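Local coordinates for putative 2,3,4,5-tetrahydropyridine-2-carboxylate N- succinyltransferase (Campylobacter jejuni, PDB 2RIJ), which probably catalyses the succinyl-CoA-dependent conversion of cyclic tetrahydrodipicolinate into acyclic N-succinyl-L-2-amino-6-oxopimelate, a step of lysine biosynthesis, at residues 215-226 / 232-242. Residues are numbered along the deposited sequence; the frame is centred on the assembly and turned at random.
Sequences EDNTRILESSKV and LAAGTTIMPGA
Arg-219 lays one face of its guanidinium over the methyl of Thr-237, CG2 standing 3.6 Å above the plane toward the rim. The bend at chi3 (-72°) sets the group alongside Thr-237, which points the same way; NH2 makes a weak bond to Thr-237 OG1, while a water at the guanidinium edge links NE, that hydroxyl and Asn-217 O. NH1 forms a salt bridge with Asp-203 of a second subunit. The two strands run parallel: Arg-219 N donates to Thr-236 O, Ile-238 N to Arg-219 O and Leu-221 N to Ile-238 O (2.9 Å). This is successive-coil pairing of a left-handed beta-helix, the hexapeptide-repeat fold of the family, with Ile-220, Val-226, Leu-232 and Ile-238 packed inside. At the turn 233-236, Thr-218 OG1 accepts from Gly-235 N (3.0 Å) and donates to Glu-215 OE1, whose OE2 forms a salt bridge with Lys-151. Leu-221 CD2 rests on selenomethionine Met-239 CE (3.8 Å), near the predicted catalytic Glu-258. Lys-225 NZ reaches Pro-240 O (2.8 Å) from 42° above the carbonyl plane, and also binds Ser-243 O of its own chain and Gly-241 O of a third subunit. Three carbonyl oxygens and a water thus probably stabilise this ammonium, linking coil and neighbouring subunit.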
ATOM      1  N   GLU A 215     -25.697 -41.671 -10.929  1.00 19.98           N
ATOM      2  CA  GLU A 215     -26.906 -41.778 -10.090  1.00 23.73           C
ATOM      3  C   GLU A 215     -27.938 -40.843 -10.672  1.00 23.58           C
ATOM      4  O   GLU A 215     -27.628 -39.935 -11.470  1.00 19.72           O
ATOM      5  CB  GLU A 215     -26.594 -41.342  -8.664  1.00 24.32           C
ATOM      6  CG  GLU A 215     -25.595 -42.231  -7.937  1.00 28.70           C
ATOM      7  CD  GLU A 215     -24.133 -41.785  -8.093  1.00 32.94           C
ATOM      8  OE1 GLU A 215     -23.826 -40.868  -8.908  1.00 24.93           O
ATOM      9  OE2 GLU A 215     -23.289 -42.371  -7.387  1.00 28.58           O
ATOM     10  N   ASP A 216     -29.193 -41.044 -10.302  1.00 21.74           N
ATOM     11  CA  ASP A 216     -30.251 -40.223 -10.880  1.00 22.71           C
ATOM     12  C   ASP A 216     -30.163 -38.738 -10.554  1.00 24.21           C
ATOM     13  O   ASP A 216     -30.742 -37.908 -11.285  1.00 25.20           O
ATOM     14  CB  ASP A 216     -31.644 -40.683 -10.403  1.00 24.04           C
ATOM     15  CG  ASP A 216     -32.112 -41.987 -11.032  1.00 29.85           C
ATOM     16  OD1 ASP A 216     -31.642 -42.395 -12.105  1.00 30.01           O
ATOM     17  OD2 ASP A 216     -33.005 -42.592 -10.420  1.00 33.58           O
ATOM     18  N   ASN A 217     -29.483 -38.405  -9.459  1.00 21.98           N
ATOM     19  CA  ASN A 217     -29.258 -37.003  -9.064  1.00 22.32           C
ATOM     20  C   ASN A 217     -27.853 -36.447  -9.375  1.00 23.80           C
ATOM     21  O   ASN A 217     -27.487 -35.374  -8.860  1.00 25.29           O
ATOM     22  CB  ASN A 217     -29.569 -36.778  -7.589  1.00 23.40           C
ATOM     23  CG  ASN A 217     -28.712 -37.633  -6.646  1.00 25.40           C
ATOM     24  OD1 ASN A 217     -28.178 -38.659  -7.032  1.00 27.29           O
ATOM     25  ND2 ASN A 217     -28.574 -37.178  -5.386  1.00 28.23           N
ATOM     26  N   THR A 218     -27.112 -37.137 -10.248  1.00 22.84           N
ATOM     27  CA  THR A 218     -25.787 -36.705 -10.675  1.00 21.65           C
ATOM     28  C   THR A 218     -25.863 -36.291 -12.111  1.00 20.62           C
ATOM     29  O   THR A 218     -26.423 -36.981 -12.979  1.00 20.83           O
ATOM     30  CB  THR A 218     -24.772 -37.804 -10.473  1.00 24.20           C
ATOM     31  OG1 THR A 218     -24.734 -38.105  -9.091  1.00 24.76           O
ATOM     32  CG2 THR A 218     -23.381 -37.420 -10.973  1.00 19.88           C
ATOM     33  N   ARG A 219     -25.320 -35.117 -12.376  1.00 19.00           N
ATOM     34  CA  ARG A 219     -25.332 -34.562 -13.749  1.00 18.53           C
ATOM     35  C   ARG A 219     -23.945 -34.219 -14.238  1.00 21.00           C
ATOM     36  O   ARG A 219     -23.137 -33.654 -13.486  1.00 22.54           O
ATOM     37  CB  ARG A 219     -26.222 -33.343 -13.757  1.00 17.21           C
ATOM     38  CG  ARG A 219     -27.624 -33.658 -13.251  1.00 21.12           C
ATOM     39  CD  ARG A 219     -28.567 -32.472 -13.362  1.00 23.91           C
ATOM     40  NE  ARG A 219     -28.242 -31.442 -12.385  1.00 25.17           N
ATOM     41  CZ  ARG A 219     -28.308 -30.128 -12.541  1.00 27.34           C
ATOM     42  NH1 ARG A 219     -28.640 -29.542 -13.690  1.00 23.47           N
ATOM     43  NH2 ARG A 219     -28.011 -29.371 -11.496  1.00 25.42           N
ATOM     44  N   ILE A 220     -23.678 -34.531 -15.508  1.00 20.53           N
ATOM     45  CA  ILE A 220     -22.420 -34.202 -16.154  1.00 20.08           C
ATOM     46  C   ILE A 220     -22.824 -33.598 -17.464  1.00 18.54           C
ATOM     47  O   ILE A 220     -23.326 -34.308 -18.386  1.00 17.91           O
ATOM     48  CB  ILE A 220     -21.570 -35.437 -16.408  1.00 18.52           C
ATOM     49  CG1 ILE A 220     -21.175 -36.106 -15.100  1.00 23.56           C
ATOM     50  CG2 ILE A 220     -20.396 -35.100 -17.320  1.00 19.15           C
ATOM     51  CD1 ILE A 220     -20.611 -37.551 -15.279  1.00 22.20           C
ATOM     52  N   LEU A 221     -22.677 -32.294 -17.584  1.00 19.29           N
ATOM     53  CA  LEU A 221     -23.276 -31.568 -18.753  1.00 21.64           C
ATOM     54  C   LEU A 221     -22.458 -31.638 -20.028  1.00 22.39           C
ATOM     55  O   LEU A 221     -22.896 -31.155 -21.068  1.00 21.00           O
ATOM     56  CB  LEU A 221     -23.619 -30.104 -18.392  1.00 18.57           C
ATOM     57  CG  LEU A 221     -25.001 -29.891 -17.761  1.00 21.60           C
ATOM     58  CD1 LEU A 221     -25.077 -30.564 -16.410  1.00 18.25           C
ATOM     59  CD2 LEU A 221     -25.345 -28.372 -17.698  1.00 19.39           C
ATOM     60  N   GLU A 222     -21.294 -32.270 -19.955  1.00 21.25           N
ATOM     61  CA  GLU A 222     -20.466 -32.518 -21.124  1.00 21.63           C
ATOM     62  C   GLU A 222     -19.438 -33.586 -20.789  1.00 21.28           C
ATOM     63  O   GLU A 222     -18.627 -33.434 -19.859  1.00 19.62           O
ATOM     64  CB  GLU A 222     -19.773 -31.239 -21.626  1.00 21.56           C
ATOM     65  CG  GLU A 222     -18.682 -31.428 -22.719  1.00 24.19           C
ATOM     66  CD  GLU A 222     -19.012 -32.493 -23.806  1.00 38.61           C
ATOM     67  OE1 GLU A 222     -20.203 -32.557 -24.234  1.00 39.74           O
ATOM     68  OE2 GLU A 222     -18.096 -33.289 -24.235  1.00 43.44           O
ATOM     69  N   SER A 223     -19.484 -34.672 -21.551  1.00 23.29           N
ATOM     70  CA  SER A 223     -18.628 -35.826 -21.319  1.00 21.18           C
ATOM     71  C   SER A 223     -17.130 -35.523 -21.326  1.00 22.60           C
ATOM     72  O   SER A 223     -16.425 -36.077 -20.542  1.00 18.58           O
ATOM     73  CB  SER A 223     -18.901 -36.958 -22.335  1.00 24.96           C
ATOM     74  OG  SER A 223     -18.158 -38.140 -22.026  1.00 26.63           O
ATOM     75  N   SER A 224     -16.626 -34.661 -22.208  1.00 19.06           N
ATOM     76  CA  SER A 224     -15.190 -34.379 -22.272  1.00 20.81           C
ATOM     77  C   SER A 224     -14.632 -33.787 -20.942  1.00 23.69           C
ATOM     78  O   SER A 224     -13.425 -33.745 -20.717  1.00 20.57           O
ATOM     79  CB  SER A 224     -14.908 -33.427 -23.441  1.00 22.31           C
ATOM     80  OG  SER A 224     -15.485 -32.187 -23.193  1.00 23.83           O
ATOM     81  N   LYS A 225     -15.519 -33.346 -20.047  1.00 19.64           N
ATOM     82  CA  LYS A 225     -15.103 -32.704 -18.792  1.00 21.36           C
ATOM     83  C   LYS A 225     -14.893 -33.657 -17.605  1.00 20.55           C
ATOM     84  O   LYS A 225     -14.474 -33.206 -16.551  1.00 20.73           O
ATOM     85  CB  LYS A 225     -16.104 -31.644 -18.375  1.00 20.65           C
ATOM     86  CG  LYS A 225     -16.312 -30.475 -19.350  1.00 25.40           C
ATOM     87  CD  LYS A 225     -15.001 -30.069 -20.055  1.00 27.26           C
ATOM     88  CE  LYS A 225     -15.140 -28.754 -20.862  1.00 34.68           C
ATOM     89  NZ  LYS A 225     -15.123 -27.609 -19.897  1.00 33.58           N
ATOM     90  N   VAL A 226     -15.208 -34.932 -17.786  1.00 20.04           N
ATOM     91  CA  VAL A 226     -14.983 -35.965 -16.756  1.00 20.09           C
ATOM     92  C   VAL A 226     -14.230 -37.136 -17.348  1.00 19.57           C
ATOM     93  O   VAL A 226     -14.768 -37.936 -18.131  1.00 21.57           O
ATOM     94  CB  VAL A 226     -16.295 -36.395 -16.070  1.00 18.50           C
ATOM     95  CG1 VAL A 226     -16.016 -37.367 -14.875  1.00 16.32           C
ATOM     96  CG2 VAL A 226     -17.087 -35.169 -15.588  1.00 20.07           C
ATOM     97  N   LEU A 232     -17.313 -39.162  -8.629  1.00 22.06           N
ATOM     98  CA  LEU A 232     -18.319 -38.152  -8.329  1.00 22.78           C
ATOM     99  C   LEU A 232     -19.361 -38.692  -7.346  1.00 22.05           C
ATOM    100  O   LEU A 232     -20.094 -39.619  -7.669  1.00 22.31           O
ATOM    101  CB  LEU A 232     -18.984 -37.719  -9.620  1.00 23.58           C
ATOM    102  CG  LEU A 232     -18.074 -37.300 -10.798  1.00 24.77           C
ATOM    103  CD1 LEU A 232     -18.999 -36.812 -11.944  1.00 25.78           C
ATOM    104  CD2 LEU A 232     -17.016 -36.224 -10.381  1.00 23.44           C
ATOM    105  N   ALA A 233     -19.424 -38.112  -6.153  1.00 19.75           N
ATOM    106  CA  ALA A 233     -20.440 -38.488  -5.164  1.00 21.25           C
ATOM    107  C   ALA A 233     -21.808 -38.155  -5.715  1.00 22.58           C
ATOM    108  O   ALA A 233     -21.962 -37.196  -6.493  1.00 20.71           O
ATOM    109  CB  ALA A 233     -20.201 -37.801  -3.801  1.00 16.97           C
ATOM    110  N   ALA A 234     -22.783 -38.973  -5.342  1.00 22.23           N
ATOM    111  CA  ALA A 234     -24.194 -38.805  -5.752  1.00 22.64           C
ATOM    112  C   ALA A 234     -24.638 -37.367  -5.474  1.00 23.83           C
ATOM    113  O   ALA A 234     -24.372 -36.807  -4.403  1.00 23.56           O
ATOM    114  CB  ALA A 234     -25.125 -39.855  -5.026  1.00 22.91           C
ATOM    115  N   GLY A 235     -25.275 -36.756  -6.468  1.00 22.17           N
ATOM    116  CA  GLY A 235     -25.759 -35.424  -6.307  1.00 20.89           C
ATOM    117  C   GLY A 235     -24.820 -34.380  -6.872  1.00 20.00           C
ATOM    118  O   GLY A 235     -25.166 -33.217  -6.896  1.00 21.65           O
ATOM    119  N   THR A 236     -23.612 -34.767  -7.313  1.00 21.03           N
ATOM    120  CA  THR A 236     -22.712 -33.781  -7.936  1.00 20.36           C
ATOM    121  C   THR A 236     -23.215 -33.298  -9.304  1.00 21.45           C
ATOM    122  O   THR A 236     -23.805 -34.083 -10.054  1.00 20.70           O
ATOM    123  CB  THR A 236     -21.318 -34.441  -8.062  1.00 22.44           C
ATOM    124  OG1 THR A 236     -20.835 -34.716  -6.728  1.00 20.58           O
ATOM    125  CG2 THR A 236     -20.268 -33.565  -8.834  1.00 20.94           C
ATOM    126  N   THR A 237     -22.959 -32.026  -9.629  1.00 21.83           N
ATOM    127  CA  THR A 237     -23.190 -31.422 -10.949  1.00 20.26           C
ATOM    128  C   THR A 237     -21.870 -30.916 -11.512  1.00 19.58           C
ATOM    129  O   THR A 237     -21.148 -30.131 -10.869  1.00 16.96           O
ATOM    130  CB  THR A 237     -24.193 -30.250 -10.875  1.00 22.98           C
ATOM    131  OG1 THR A 237     -25.406 -30.704 -10.261  1.00 22.27           O
ATOM    132  CG2 THR A 237     -24.510 -29.648 -12.246  1.00 21.61           C
ATOM    133  N   ILE A 238     -21.539 -31.377 -12.699  1.00 20.70           N
ATOM    134  CA  ILE A 238     -20.418 -30.821 -13.481  1.00 19.83           C
ATOM    135  C   ILE A 238     -20.974 -29.971 -14.624  1.00 19.46           C
ATOM    136  O   ILE A 238     -21.572 -30.476 -15.604  1.00 19.88           O
ATOM    137  CB  ILE A 238     -19.499 -31.898 -14.075  1.00 21.21           C
ATOM    138  CG1 ILE A 238     -19.172 -33.001 -13.011  1.00 22.45           C
ATOM    139  CG2 ILE A 238     -18.223 -31.274 -14.661  1.00 20.17           C
ATOM    140  CD1 ILE A 238     -18.458 -32.428 -11.750  1.00 22.49           C
HETATM  141  N   MSE A 239     -20.729 -28.689 -14.529  1.00 18.68           N
HETATM  142  CA  MSE A 239     -21.188 -27.714 -15.558  1.00 21.46           C
HETATM  143  C   MSE A 239     -20.148 -27.739 -16.654  1.00 20.16           C
HETATM  144  O   MSE A 239     -19.016 -28.145 -16.406  1.00 27.15           O
HETATM  145  CB  MSE A 239     -21.341 -26.315 -15.003  1.00 19.98           C
HETATM  146  CG  MSE A 239     -22.399 -26.181 -13.935  1.00 25.92           C
HETATM  147 SE   MSE A 239     -24.182 -26.651 -14.511  0.75 29.35          SE
HETATM  148  CE  MSE A 239     -24.577 -25.173 -15.849  1.00 21.64           C
ATOM    149  N   PRO A 240     -20.524 -27.340 -17.896  1.00 20.34           N
ATOM    150  CA  PRO A 240     -19.595 -27.507 -19.023  1.00 25.29           C
ATOM    151  C   PRO A 240     -18.647 -26.380 -19.398  1.00 25.89           C
ATOM    152  O   PRO A 240     -17.693 -26.645 -20.141  1.00 27.80           O
ATOM    153  CB  PRO A 240     -20.546 -27.775 -20.200  1.00 28.47           C
ATOM    154  CG  PRO A 240     -21.785 -27.115 -19.867  1.00 27.88           C
ATOM    155  CD  PRO A 240     -21.851 -26.909 -18.370  1.00 23.31           C
ATOM    156  N   GLY A 241     -18.856 -25.165 -18.903  1.00 24.35           N
ATOM    157  CA  GLY A 241     -18.104 -24.004 -19.352  1.00 25.51           C
ATOM    158  C   GLY A 241     -16.586 -24.113 -19.254  1.00 25.12           C
ATOM    159  O   GLY A 241     -15.898 -23.938 -20.234  1.00 24.73           O
ATOM    160  N   ALA A 242     -16.066 -24.355 -18.066  1.00 22.58           N
ATOM    161  CA  ALA A 242     -14.634 -24.290 -17.836  1.00 18.92           C
ATOM    162  C   ALA A 242     -14.185 -25.277 -16.778  1.00 20.26           C
ATOM    163  O   ALA A 242     -13.186 -25.067 -16.142  1.00 22.90           O
ATOM    164  CB  ALA A 242     -14.204 -22.842 -17.479  1.00 20.02           C
TER
HETATM  165  O   HOH W   1     -21.307 -41.429 -10.274  1.00 28.20           O
HETATM  166  O   HOH W   2     -27.209 -32.892  -9.953  1.00 33.66           O
HETATM  167  O   HOH W   3     -14.489 -25.682 -21.789  0.33 37.90           O